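Local coordinates for outer membrane protein YopM (Yersinia pestis, PDB 1JL5) that probably alters host cell physiology as a secreted leucine-rich repeat effector and virulence factor, promoting bacterial survival in host tissues, at residues F196-Y201 / S216-V221; P211-S216 / Q234-L239; E45-A50 / Q57-V62. One frame throughout, in Å; residues are numbered along the deposited sequence.

In the fold
From the N terminus, contact 3 comes first: it closes the short connection between helix 36-48 and helix 58-71, pinning together the helical hairpin that precedes the leucine-rich repeats. The other two lie far along the solenoid, with centres at least 40 Å from it. Contact 1 pairs strand 199-201 with strand 219-221 and so closes one coil, joining repeat 7 to repeat 8. Contact 2 packs the approach to the second of these strands, 211-216, against 234-239, the approach to strand 241-243. Contacts 1 and 2 cross along the chain, share Ser216 and touch where Glu218 meets Phe238 and Leu239, carrying the stacking one coil further.

Contact 1: F196-Y201 / S216-V221; sequences FLTAIY and SLESIV
Neighbouring coils of a leucine-rich repeat solenoid meet here as parallel beta strands: 199-201 of repeat 7 lies beside 219-221 of repeat 8, with Ile200 level with Ile220. The two short strands run within 1° of parallel. They are joined by hydrogen bonds from Ile200 N to Ser219 O at 2.8 Å and from Val221 N to Ile200 O at 2.7 Å. Just before the strand, Thr198 O takes two donors, Glu218 N and Ser219 N, which fix the register where the chain enters the sheet.

Branched aliphatic residues fill the buried face. Leu197 and Leu217 lie alongside each other with their ends on the same side, while Ile200 is crossed by Leu217 at about a right angle. With CG1 beside the backbone N (chi1 -62°), Ile200 brings CG1 to 3.4 Å from Leu217 CD1, a tight fit. Ile220 continues this row on the same face, its CG1 4.1 Å from Ile200 CB.

The other face is partly exposed and carries an alanine and a serine, Ala199 and Ser219, next to a tyrosine and a valine, Tyr201 and Val221. Val221 CG2 sits 3.4 Å from Tyr201 CE2, approaching the ring obliquely, and Phe177 also meets this ring. Thr198 CB lies against Glu218 CG at 3.6 Å, while its OG1 hydrogen-bonds to Glu176 O one coil back.

A serine suits position 216 because its short hydroxyl can reach back to the neighbouring backbone. Held between its own backbone N and carbonyl carbon (chi1 56°), Ser216 OG donates to Leu197 O at 2.6 Å from above the carbonyl plane.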
ATOM      1  N   PHE A 196      25.809  31.382 -12.566  1.00 31.89           N
ATOM      2  CA  PHE A 196      25.336  31.172 -11.208  1.00 30.81           C
ATOM      3  C   PHE A 196      24.292  30.085 -11.050  1.00 29.44           C
ATOM      4  O   PHE A 196      23.762  29.891  -9.959  1.00 28.43           O
ATOM      5  CB  PHE A 196      24.800  32.491 -10.659  1.00 33.28           C
ATOM      6  CG  PHE A 196      25.769  33.627 -10.791  1.00 36.19           C
ATOM      7  CD1 PHE A 196      26.940  33.648 -10.041  1.00 36.83           C
ATOM      8  CD2 PHE A 196      25.533  34.654 -11.698  1.00 37.16           C
ATOM      9  CE1 PHE A 196      27.866  34.677 -10.195  1.00 37.49           C
ATOM     10  CE2 PHE A 196      26.454  35.688 -11.859  1.00 37.83           C
ATOM     11  CZ  PHE A 196      27.621  35.698 -11.107  1.00 36.75           C
ATOM     12  N   LEU A 197      23.997  29.373 -12.131  1.00 27.64           N
ATOM     13  CA  LEU A 197      23.009  28.310 -12.056  1.00 26.38           C
ATOM     14  C   LEU A 197      23.571  27.179 -11.208  1.00 26.30           C
ATOM     15  O   LEU A 197      24.513  26.492 -11.602  1.00 25.96           O
ATOM     16  CB  LEU A 197      22.660  27.801 -13.451  1.00 26.34           C
ATOM     17  CG  LEU A 197      21.523  26.777 -13.476  1.00 24.23           C
ATOM     18  CD1 LEU A 197      20.291  27.363 -12.804  1.00 25.15           C
ATOM     19  CD2 LEU A 197      21.219  26.395 -14.908  1.00 26.56           C
ATOM     20  N   THR A 198      22.995  26.985 -10.035  1.00 26.25           N
ATOM     21  CA  THR A 198      23.478  25.947  -9.149  1.00 28.02           C
ATOM     22  C   THR A 198      22.507  24.785  -9.051  1.00 27.25           C
ATOM     23  O   THR A 198      22.891  23.675  -8.699  1.00 27.82           O
ATOM     24  CB  THR A 198      23.704  26.504  -7.751  1.00 28.84           C
ATOM     25  OG1 THR A 198      22.451  26.917  -7.208  1.00 30.17           O
ATOM     26  CG2 THR A 198      24.641  27.701  -7.806  1.00 29.72           C
ATOM     27  N   ALA A 199      21.245  25.035  -9.360  1.00 26.51           N
ATOM     28  CA  ALA A 199      20.260  23.972  -9.276  1.00 26.91           C
ATOM     29  C   ALA A 199      19.310  23.967 -10.449  1.00 26.47           C
ATOM     30  O   ALA A 199      18.725  24.987 -10.806  1.00 26.57           O
ATOM     31  CB  ALA A 199      19.477  24.086  -7.974  1.00 26.88           C
ATOM     32  N   ILE A 200      19.169  22.796 -11.050  1.00 26.44           N
ATOM     33  CA  ILE A 200      18.273  22.629 -12.171  1.00 25.61           C
ATOM     34  C   ILE A 200      17.344  21.475 -11.872  1.00 26.12           C
ATOM     35  O   ILE A 200      17.785  20.366 -11.572  1.00 26.04           O
ATOM     36  CB  ILE A 200      19.008  22.260 -13.470  1.00 27.03           C
ATOM     37  CG1 ILE A 200      19.973  23.370 -13.872  1.00 27.49           C
ATOM     38  CG2 ILE A 200      17.988  21.997 -14.577  1.00 24.52           C
ATOM     39  CD1 ILE A 200      20.851  22.981 -15.040  1.00 29.28           C
ATOM     40  N   TYR A 201      16.054  21.750 -11.930  1.00 26.61           N
ATOM     41  CA  TYR A 201      15.056  20.722 -11.742  1.00 25.79           C
ATOM     42  C   TYR A 201      14.363  20.737 -13.080  1.00 25.52           C
ATOM     43  O   TYR A 201      13.757  21.735 -13.468  1.00 24.77           O
ATOM     44  CB  TYR A 201      14.090  21.080 -10.617  1.00 28.14           C
ATOM     45  CG  TYR A 201      14.747  21.070  -9.265  1.00 30.03           C
ATOM     46  CD1 TYR A 201      15.571  22.117  -8.864  1.00 32.93           C
ATOM     47  CD2 TYR A 201      14.576  19.995  -8.396  1.00 33.28           C
ATOM     48  CE1 TYR A 201      16.212  22.094  -7.631  1.00 34.03           C
ATOM     49  CE2 TYR A 201      15.213  19.964  -7.161  1.00 34.51           C
ATOM     50  CZ  TYR A 201      16.029  21.018  -6.787  1.00 33.97           C
ATOM     51  OH  TYR A 201      16.663  20.999  -5.570  1.00 37.02           O
ATOM     52  N   SER A 216      28.827  26.035 -12.498  1.00 26.78           N
ATOM     53  CA  SER A 216      28.258  26.372 -11.204  1.00 25.99           C
ATOM     54  C   SER A 216      27.239  25.370 -10.686  1.00 24.79           C
ATOM     55  O   SER A 216      26.931  25.363  -9.497  1.00 25.77           O
ATOM     56  CB  SER A 216      27.594  27.741 -11.285  1.00 25.48           C
ATOM     57  OG  SER A 216      26.628  27.748 -12.318  1.00 28.20           O
ATOM     58  N   LEU A 217      26.721  24.522 -11.566  1.00 24.26           N
ATOM     59  CA  LEU A 217      25.694  23.569 -11.160  1.00 22.71           C
ATOM     60  C   LEU A 217      26.076  22.735  -9.948  1.00 22.49           C
ATOM     61  O   LEU A 217      27.120  22.097  -9.914  1.00 22.26           O
ATOM     62  CB  LEU A 217      25.331  22.640 -12.321  1.00 23.18           C
ATOM     63  CG  LEU A 217      23.959  21.974 -12.172  1.00 23.16           C
ATOM     64  CD1 LEU A 217      22.881  23.062 -12.177  1.00 21.60           C
ATOM     65  CD2 LEU A 217      23.721  20.992 -13.305  1.00 23.19           C
ATOM     66  N   GLU A 218      25.218  22.750  -8.943  1.00 23.02           N
ATOM     67  CA  GLU A 218      25.468  21.975  -7.744  1.00 26.38           C
ATOM     68  C   GLU A 218      24.475  20.838  -7.714  1.00 25.02           C
ATOM     69  O   GLU A 218      24.702  19.799  -7.099  1.00 26.83           O
ATOM     70  CB  GLU A 218      25.276  22.840  -6.507  1.00 27.95           C
ATOM     71  CG  GLU A 218      26.064  24.129  -6.553  1.00 32.97           C
ATOM     72  CD  GLU A 218      26.037  24.852  -5.235  1.00 35.12           C
ATOM     73  OE1 GLU A 218      24.979  24.831  -4.574  1.00 36.37           O
ATOM     74  OE2 GLU A 218      27.068  25.448  -4.863  1.00 41.60           O
ATOM     75  N   SER A 219      23.369  21.038  -8.407  1.00 24.48           N
ATOM     76  CA  SER A 219      22.338  20.034  -8.409  1.00 24.87           C
ATOM     77  C   SER A 219      21.528  20.018  -9.681  1.00 23.18           C
ATOM     78  O   SER A 219      21.172  21.062 -10.232  1.00 23.63           O
ATOM     79  CB  SER A 219      21.411  20.271  -7.219  1.00 23.87           C
ATOM     80  OG  SER A 219      20.426  19.265  -7.147  1.00 36.61           O
ATOM     81  N   ILE A 220      21.260  18.815 -10.162  1.00 22.24           N
ATOM     82  CA  ILE A 220      20.438  18.659 -11.333  1.00 20.55           C
ATOM     83  C   ILE A 220      19.523  17.482 -11.080  1.00 21.79           C
ATOM     84  O   ILE A 220      19.963  16.366 -10.776  1.00 21.67           O
ATOM     85  CB  ILE A 220      21.248  18.437 -12.631  1.00 23.15           C
ATOM     86  CG1 ILE A 220      20.275  18.393 -13.819  1.00 22.19           C
ATOM     87  CG2 ILE A 220      22.073  17.163 -12.546  1.00 20.29           C
ATOM     88  CD1 ILE A 220      20.922  18.570 -15.155  1.00 27.08           C
ATOM     89  N   VAL A 221      18.234  17.775 -11.149  1.00 21.18           N
ATOM     90  CA  VAL A 221      17.192  16.795 -10.954  1.00 21.15           C
ATOM     91  C   VAL A 221      16.518  16.756 -12.308  1.00 21.25           C
ATOM     92  O   VAL A 221      15.884  17.720 -12.729  1.00 22.07           O
ATOM     93  CB  VAL A 221      16.222  17.260  -9.864  1.00 19.88           C
ATOM     94  CG1 VAL A 221      15.052  16.300  -9.747  1.00 17.78           C
ATOM     95  CG2 VAL A 221      16.965  17.348  -8.540  1.00 18.27           C
TER

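Contact 2: P211-S216 / Q234-L239; sequences PDLPLS and QNLPFL
The ring of Phe238 turns its edge to Leu215 O, which lies in the ring plane 3.0 Å from CD2, while one face carries Pro237 CG, displaced toward the rim. An aromatic edge is slightly positive, so it suits a carbonyl oxygen. The same oxygen accepts a hydrogen bond from a water at 2.6 Å, and that water in turn accepts from Phe238 N, bridging the two backbones where no direct hydrogen bond joins them. With CG trans to the backbone N (chi1 177°), Leu215 swings CD1 to within 3.3 Å of Pro237 CD, a tight contact made at about a right angle.

Deeper in, leucines do the packing. Leu236 places CD1 3.4 Å from Leu213 CB, the two side chains crossing nearly perpendicularly, and its CD2 rests against the carbonyl oxygens of Leu213 and Pro214. Leu213 CD1 also reaches Leu239 CD2 at 3.9 Å. Pro237, besides meeting Leu215, stiffens the type I turn from Leu236 to Leu239, which steers the chain toward strand 241-243. Inward leucines packed coil on coil, as Leu213 is on Leu236 and Leu239, are the hallmark of the leucine-rich repeat solenoid, here combined with the prolines of the short repeats of YopM.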
ATOM      1  N   PRO A 211      21.307  19.949 -21.725  1.00 28.61           N
ATOM      2  CA  PRO A 211      22.325  20.793 -22.348  1.00 27.37           C
ATOM      3  C   PRO A 211      23.585  20.596 -21.513  1.00 28.59           C
ATOM      4  O   PRO A 211      23.512  20.041 -20.415  1.00 27.87           O
ATOM      5  CB  PRO A 211      21.748  22.192 -22.182  1.00 27.45           C
ATOM      6  CG  PRO A 211      20.260  21.953 -22.196  1.00 28.81           C
ATOM      7  CD  PRO A 211      20.132  20.735 -21.311  1.00 27.43           C
ATOM      8  N   ASP A 212      24.736  21.028 -22.013  1.00 28.04           N
ATOM      9  CA  ASP A 212      25.933  20.895 -21.208  1.00 28.63           C
ATOM     10  C   ASP A 212      25.617  21.693 -19.959  1.00 28.09           C
ATOM     11  O   ASP A 212      24.966  22.731 -20.024  1.00 27.45           O
ATOM     12  CB  ASP A 212      27.151  21.459 -21.931  1.00 30.93           C
ATOM     13  CG  ASP A 212      27.558  20.605 -23.108  1.00 33.25           C
ATOM     14  OD1 ASP A 212      27.597  19.371 -22.941  1.00 36.17           O
ATOM     15  OD2 ASP A 212      27.839  21.157 -24.191  1.00 39.90           O
ATOM     16  N   LEU A 213      26.064  21.197 -18.819  1.00 28.10           N
ATOM     17  CA  LEU A 213      25.771  21.845 -17.564  1.00 28.58           C
ATOM     18  C   LEU A 213      26.760  22.929 -17.191  1.00 29.80           C
ATOM     19  O   LEU A 213      27.947  22.845 -17.505  1.00 30.43           O
ATOM     20  CB  LEU A 213      25.695  20.788 -16.464  1.00 27.35           C
ATOM     21  CG  LEU A 213      24.768  19.623 -16.835  1.00 26.84           C
ATOM     22  CD1 LEU A 213      24.726  18.613 -15.701  1.00 26.57           C
ATOM     23  CD2 LEU A 213      23.370  20.157 -17.139  1.00 26.30           C
ATOM     24  N   PRO A 214      26.272  23.976 -16.511  1.00 30.11           N
ATOM     25  CA  PRO A 214      27.119  25.086 -16.086  1.00 29.29           C
ATOM     26  C   PRO A 214      28.052  24.649 -14.973  1.00 29.78           C
ATOM     27  O   PRO A 214      27.683  23.861 -14.102  1.00 28.85           O
ATOM     28  CB  PRO A 214      26.111  26.126 -15.621  1.00 29.33           C
ATOM     29  CG  PRO A 214      25.020  25.278 -15.052  1.00 30.22           C
ATOM     30  CD  PRO A 214      24.874  24.199 -16.102  1.00 29.22           C
ATOM     31  N   LEU A 215      29.268  25.165 -15.016  1.00 30.50           N
ATOM     32  CA  LEU A 215      30.278  24.856 -14.025  1.00 30.59           C
ATOM     33  C   LEU A 215      29.736  25.082 -12.621  1.00 28.35           C
ATOM     34  O   LEU A 215      30.135  24.420 -11.668  1.00 29.13           O
ATOM     35  CB  LEU A 215      31.490  25.758 -14.247  1.00 33.49           C
ATOM     36  CG  LEU A 215      32.636  25.620 -13.251  1.00 36.93           C
ATOM     37  CD1 LEU A 215      33.326  24.289 -13.481  1.00 38.07           C
ATOM     38  CD2 LEU A 215      33.620  26.772 -13.435  1.00 38.12           C
ATOM     39  N   SER A 216      28.827  26.035 -12.498  1.00 26.78           N
ATOM     40  CA  SER A 216      28.258  26.372 -11.204  1.00 25.99           C
ATOM     41  C   SER A 216      27.239  25.370 -10.686  1.00 24.79           C
ATOM     42  O   SER A 216      26.931  25.363  -9.497  1.00 25.77           O
ATOM     43  CB  SER A 216      27.594  27.741 -11.285  1.00 25.48           C
ATOM     44  OG  SER A 216      26.628  27.748 -12.318  1.00 28.20           O
ATOM     45  N   GLN A 234      31.877  15.181 -15.313  1.00 24.99           N
ATOM     46  CA  GLN A 234      33.141  15.207 -14.606  1.00 26.40           C
ATOM     47  C   GLN A 234      33.771  16.573 -14.440  1.00 27.07           C
ATOM     48  O   GLN A 234      34.572  16.776 -13.532  1.00 26.67           O
ATOM     49  CB  GLN A 234      34.125  14.256 -15.270  1.00 26.54           C
ATOM     50  CG  GLN A 234      34.623  14.707 -16.610  1.00 26.64           C
ATOM     51  CD  GLN A 234      35.363  13.603 -17.306  1.00 28.49           C
ATOM     52  OE1 GLN A 234      36.180  12.918 -16.695  1.00 31.32           O
ATOM     53  NE2 GLN A 234      35.086  13.416 -18.589  1.00 28.77           N
ATOM     54  N   ASN A 235      33.410  17.513 -15.300  1.00 28.29           N
ATOM     55  CA  ASN A 235      33.977  18.845 -15.205  1.00 29.78           C
ATOM     56  C   ASN A 235      33.079  19.775 -14.422  1.00 30.51           C
ATOM     57  O   ASN A 235      33.193  20.993 -14.518  1.00 30.27           O
ATOM     58  CB  ASN A 235      34.237  19.395 -16.600  1.00 30.19           C
ATOM     59  CG  ASN A 235      35.163  18.508 -17.387  1.00 31.08           C
ATOM     60  OD1 ASN A 235      36.169  18.038 -16.860  1.00 32.60           O
ATOM     61  ND2 ASN A 235      34.834  18.266 -18.652  1.00 33.83           N
ATOM     62  N   LEU A 236      32.180  19.186 -13.642  1.00 30.36           N
ATOM     63  CA  LEU A 236      31.265  19.957 -12.815  1.00 30.82           C
ATOM     64  C   LEU A 236      31.700  19.699 -11.385  1.00 30.53           C
ATOM     65  O   LEU A 236      31.172  18.828 -10.702  1.00 32.13           O
ATOM     66  CB  LEU A 236      29.829  19.496 -13.059  1.00 30.44           C
ATOM     67  CG  LEU A 236      29.464  19.587 -14.543  1.00 30.21           C
ATOM     68  CD1 LEU A 236      28.045  19.080 -14.772  1.00 28.88           C
ATOM     69  CD2 LEU A 236      29.608  21.030 -15.006  1.00 26.96           C
ATOM     70  N   PRO A 237      32.691  20.465 -10.916  1.00 30.98           N
ATOM     71  CA  PRO A 237      33.238  20.343  -9.566  1.00 30.75           C
ATOM     72  C   PRO A 237      32.260  20.640  -8.450  1.00 28.62           C
ATOM     73  O   PRO A 237      32.457  20.208  -7.323  1.00 30.11           O
ATOM     74  CB  PRO A 237      34.408  21.326  -9.585  1.00 30.61           C
ATOM     75  CG  PRO A 237      33.895  22.410 -10.455  1.00 30.99           C
ATOM     76  CD  PRO A 237      33.271  21.632 -11.605  1.00 31.66           C
ATOM     77  N   PHE A 238      31.199  21.368  -8.761  1.00 27.90           N
ATOM     78  CA  PHE A 238      30.238  21.726  -7.737  1.00 26.63           C
ATOM     79  C   PHE A 238      28.961  20.916  -7.820  1.00 25.82           C
ATOM     80  O   PHE A 238      28.090  21.032  -6.961  1.00 25.36           O
ATOM     81  CB  PHE A 238      29.934  23.218  -7.837  1.00 28.53           C
ATOM     82  CG  PHE A 238      31.165  24.071  -7.872  1.00 31.33           C
ATOM     83  CD1 PHE A 238      32.033  24.101  -6.784  1.00 32.19           C
ATOM     84  CD2 PHE A 238      31.480  24.811  -9.006  1.00 32.81           C
ATOM     85  CE1 PHE A 238      33.203  24.854  -6.828  1.00 33.68           C
ATOM     86  CE2 PHE A 238      32.648  25.570  -9.061  1.00 34.35           C
ATOM     87  CZ  PHE A 238      33.511  25.591  -7.967  1.00 33.61           C
ATOM     88  N   LEU A 239      28.845  20.094  -8.855  1.00 23.46           N
ATOM     89  CA  LEU A 239      27.654  19.279  -9.008  1.00 22.01           C
ATOM     90  C   LEU A 239      27.707  18.182  -7.958  1.00 21.70           C
ATOM     91  O   LEU A 239      28.499  17.250  -8.054  1.00 22.08           O
ATOM     92  CB  LEU A 239      27.595  18.682 -10.411  1.00 21.49           C
ATOM     93  CG  LEU A 239      26.300  17.950 -10.763  1.00 21.02           C
ATOM     94  CD1 LEU A 239      25.091  18.793 -10.362  1.00 21.64           C
ATOM     95  CD2 LEU A 239      26.285  17.665 -12.253  1.00 17.76           C
TER
HETATM   96  O   HOH W   1      29.656  22.022 -10.912  1.00 31.10           O

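Contact 3: E45-A50 / Q57-V62; sequences EWERNA and QREMAV
The helical hairpin ahead of the leucine-rich repeats is pinned by Arg58 lying flat on Trp46, guanidinium and indole planes 9° apart. Extended from CG to NE, the arginine runs across the indole: its CD sits over the six-membered ring, 3.5 Å from the centroid, and its CZ lies off-centre over the five-membered ring in a cation-pi contact. Ala50 CA lies over the opposite face of the guanidinium, offset toward the rim, and the backbone Asn49 O is on that face too, so the flat cation is sandwiched; a small residue suits position 50 because its CB comes within 3.3 Å of Arg58 CD.

The indole edge is used too. Trp46 presents CH2 to Ala61 CB at 3.2 Å, and Val62 CG2 lies near the ring plane beside CE3. Trp46 NE1 hydrogen-bonds to Ser85 OG of the first repeat, and Arg58 NE forms a salt bridge with Glu56.

Glu47 and Arg58 pass antiparallel, the aliphatic CG of Glu47 3.7 Å from Arg58 CB. The Glu47 carboxylate ends beside Glu59, and the two acids would probably repel each other, though a calcium ion whose nearest approach to the side chain of Glu59 is about 3 Å may ease this. Arg58 NH1 fixes the stack: it donates to Trp46 O at 2.6 Å, approaching from above the carbonyl plane.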
ATOM      1  N   GLU A  45     -14.184  46.533  -4.731  1.00 28.40           N
ATOM      2  CA  GLU A  45     -14.955  46.252  -5.934  1.00 30.19           C
ATOM      3  C   GLU A  45     -14.585  44.841  -6.369  1.00 29.57           C
ATOM      4  O   GLU A  45     -15.442  44.021  -6.699  1.00 29.23           O
ATOM      5  CB  GLU A  45     -14.603  47.253  -7.031  1.00 33.33           C
ATOM      6  CG  GLU A  45     -15.421  47.108  -8.305  1.00 41.60           C
ATOM      7  CD  GLU A  45     -16.919  47.081  -8.041  1.00 47.85           C
ATOM      8  OE1 GLU A  45     -17.385  47.801  -7.129  1.00 49.19           O
ATOM      9  OE2 GLU A  45     -17.635  46.345  -8.758  1.00 52.37           O
ATOM     10  N   TRP A  46     -13.288  44.572  -6.367  1.00 28.00           N
ATOM     11  CA  TRP A  46     -12.787  43.265  -6.740  1.00 28.29           C
ATOM     12  C   TRP A  46     -13.390  42.254  -5.772  1.00 28.13           C
ATOM     13  O   TRP A  46     -13.866  41.197  -6.173  1.00 27.54           O
ATOM     14  CB  TRP A  46     -11.269  43.251  -6.636  1.00 26.93           C
ATOM     15  CG  TRP A  46     -10.690  41.892  -6.690  1.00 27.15           C
ATOM     16  CD1 TRP A  46     -10.531  41.107  -7.794  1.00 25.26           C
ATOM     17  CD2 TRP A  46     -10.192  41.144  -5.585  1.00 26.57           C
ATOM     18  NE1 TRP A  46      -9.962  39.913  -7.444  1.00 25.82           N
ATOM     19  CE2 TRP A  46      -9.745  39.906  -6.090  1.00 25.48           C
ATOM     20  CE3 TRP A  46     -10.083  41.396  -4.210  1.00 26.86           C
ATOM     21  CZ2 TRP A  46      -9.189  38.924  -5.271  1.00 24.47           C
ATOM     22  CZ3 TRP A  46      -9.528  40.419  -3.395  1.00 25.73           C
ATOM     23  CH2 TRP A  46      -9.091  39.196  -3.930  1.00 26.41           C
ATOM     24  N   GLU A  47     -13.378  42.592  -4.492  1.00 28.54           N
ATOM     25  CA  GLU A  47     -13.936  41.705  -3.496  1.00 32.07           C
ATOM     26  C   GLU A  47     -15.392  41.390  -3.799  1.00 33.67           C
ATOM     27  O   GLU A  47     -15.797  40.230  -3.755  1.00 34.08           O
ATOM     28  CB  GLU A  47     -13.842  42.335  -2.120  1.00 31.68           C
ATOM     29  CG  GLU A  47     -14.283  41.411  -1.019  1.00 34.06           C
ATOM     30  CD  GLU A  47     -14.222  42.083   0.317  1.00 35.58           C
ATOM     31  OE1 GLU A  47     -13.385  42.992   0.476  1.00 37.43           O
ATOM     32  OE2 GLU A  47     -14.999  41.701   1.213  1.00 40.36           O
ATOM     33  N   ARG A  48     -16.174  42.425  -4.102  1.00 34.98           N
ATOM     34  CA  ARG A  48     -17.594  42.256  -4.405  1.00 36.87           C
ATOM     35  C   ARG A  48     -17.792  41.413  -5.650  1.00 36.52           C
ATOM     36  O   ARG A  48     -18.829  40.775  -5.813  1.00 37.66           O
ATOM     37  CB  ARG A  48     -18.279  43.610  -4.636  1.00 38.64           C
ATOM     38  CG  ARG A  48     -18.067  44.621  -3.536  1.00 43.89           C
ATOM     39  CD  ARG A  48     -18.978  45.833  -3.675  1.00 47.98           C
ATOM     40  NE  ARG A  48     -18.600  46.878  -2.727  1.00 51.28           N
ATOM     41  CZ  ARG A  48     -17.665  47.794  -2.960  1.00 52.85           C
ATOM     42  NH1 ARG A  48     -17.019  47.804  -4.120  1.00 51.71           N
ATOM     43  NH2 ARG A  48     -17.364  48.690  -2.027  1.00 53.73           N
ATOM     44  N   ASN A  49     -16.805  41.424  -6.537  1.00 35.90           N
ATOM     45  CA  ASN A  49     -16.907  40.664  -7.772  1.00 37.50           C
ATOM     46  C   ASN A  49     -16.527  39.219  -7.571  1.00 37.25           C
ATOM     47  O   ASN A  49     -16.471  38.447  -8.525  1.00 37.64           O
ATOM     48  CB  ASN A  49     -16.025  41.270  -8.856  1.00 39.29           C
ATOM     49  CG  ASN A  49     -16.471  42.650  -9.249  1.00 42.06           C
ATOM     50  OD1 ASN A  49     -17.634  43.008  -9.071  1.00 43.91           O
ATOM     51  ND2 ASN A  49     -15.554  43.435  -9.802  1.00 44.13           N
ATOM     52  N   ALA A  50     -16.250  38.856  -6.327  1.00 37.11           N
ATOM     53  CA  ALA A  50     -15.894  37.483  -6.034  1.00 38.36           C
ATOM     54  C   ALA A  50     -17.010  36.601  -6.565  1.00 39.18           C
ATOM     55  O   ALA A  50     -18.170  36.765  -6.188  1.00 39.97           O
ATOM     56  CB  ALA A  50     -15.756  37.291  -4.551  1.00 36.70           C
ATOM     57  N   GLN A  57     -11.676  33.962  -0.999  1.00 29.78           N
ATOM     58  CA  GLN A  57     -11.562  34.730   0.222  1.00 30.40           C
ATOM     59  C   GLN A  57     -11.007  36.103  -0.102  1.00 28.61           C
ATOM     60  O   GLN A  57      -9.933  36.492   0.345  1.00 27.42           O
ATOM     61  CB  GLN A  57     -10.672  33.971   1.197  1.00 31.49           C
ATOM     62  CG  GLN A  57     -11.264  32.613   1.513  1.00 34.49           C
ATOM     63  CD  GLN A  57     -10.344  31.746   2.321  1.00 38.23           C
ATOM     64  OE1 GLN A  57      -9.263  31.380   1.868  1.00 39.62           O
ATOM     65  NE2 GLN A  57     -10.767  31.404   3.531  1.00 40.96           N
ATOM     66  N   ARG A  58     -11.764  36.835  -0.905  1.00 28.64           N
ATOM     67  CA  ARG A  58     -11.351  38.160  -1.306  1.00 29.20           C
ATOM     68  C   ARG A  58     -11.347  39.109  -0.128  1.00 29.11           C
ATOM     69  O   ARG A  58     -10.542  40.031  -0.081  1.00 29.73           O
ATOM     70  CB  ARG A  58     -12.259  38.662  -2.415  1.00 26.80           C
ATOM     71  CG  ARG A  58     -12.243  37.723  -3.586  1.00 27.05           C
ATOM     72  CD  ARG A  58     -12.632  38.405  -4.861  1.00 26.93           C
ATOM     73  NE  ARG A  58     -12.420  37.516  -5.993  1.00 28.44           N
ATOM     74  CZ  ARG A  58     -12.590  37.876  -7.258  1.00 28.36           C
ATOM     75  NH1 ARG A  58     -12.976  39.112  -7.545  1.00 30.33           N
ATOM     76  NH2 ARG A  58     -12.378  37.002  -8.232  1.00 28.49           N
ATOM     77  N   GLU A  59     -12.229  38.880   0.836  1.00 30.61           N
ATOM     78  CA  GLU A  59     -12.258  39.754   1.995  1.00 33.33           C
ATOM     79  C   GLU A  59     -10.906  39.697   2.679  1.00 32.67           C
ATOM     80  O   GLU A  59     -10.322  40.727   3.010  1.00 33.15           O
ATOM     81  CB  GLU A  59     -13.342  39.333   2.978  1.00 35.63           C
ATOM     82  CG  GLU A  59     -13.338  40.177   4.238  1.00 41.54           C
ATOM     83  CD  GLU A  59     -14.528  39.896   5.117  1.00 45.06           C
ATOM     84  OE1 GLU A  59     -15.653  39.886   4.583  1.00 49.83           O
ATOM     85  OE2 GLU A  59     -14.349  39.692   6.339  1.00 48.36           O
ATOM     86  N   MET A  60     -10.410  38.483   2.888  1.00 32.87           N
ATOM     87  CA  MET A  60      -9.113  38.309   3.521  1.00 32.15           C
ATOM     88  C   MET A  60      -8.060  38.914   2.609  1.00 29.48           C
ATOM     89  O   MET A  60      -7.142  39.593   3.064  1.00 29.91           O
ATOM     90  CB  MET A  60      -8.811  36.827   3.733  1.00 36.12           C
ATOM     91  CG  MET A  60      -7.427  36.565   4.315  1.00 42.28           C
ATOM     92  SD  MET A  60      -7.250  37.156   6.012  1.00 48.80           S
ATOM     93  CE  MET A  60      -6.512  38.762   5.773  1.00 48.99           C
ATOM     94  N   ALA A  61      -8.198  38.658   1.314  1.00 26.74           N
ATOM     95  CA  ALA A  61      -7.256  39.191   0.347  1.00 26.18           C
ATOM     96  C   ALA A  61      -7.247  40.711   0.447  1.00 25.78           C
ATOM     97  O   ALA A  61      -6.190  41.325   0.576  1.00 25.08           O
ATOM     98  CB  ALA A  61      -7.647  38.759  -1.055  1.00 24.20           C
ATOM     99  N   VAL A  62      -8.429  41.314   0.394  1.00 25.62           N
ATOM    100  CA  VAL A  62      -8.526  42.765   0.489  1.00 26.35           C
ATOM    101  C   VAL A  62      -7.872  43.209   1.779  1.00 26.10           C
ATOM    102  O   VAL A  62      -7.139  44.190   1.813  1.00 26.37           O
ATOM    103  CB  VAL A  62      -9.983  43.238   0.478  1.00 25.07           C
ATOM    104  CG1 VAL A  62     -10.042  44.725   0.783  1.00 25.41           C
ATOM    105  CG2 VAL A  62     -10.602  42.955  -0.880  1.00 24.46           C
TER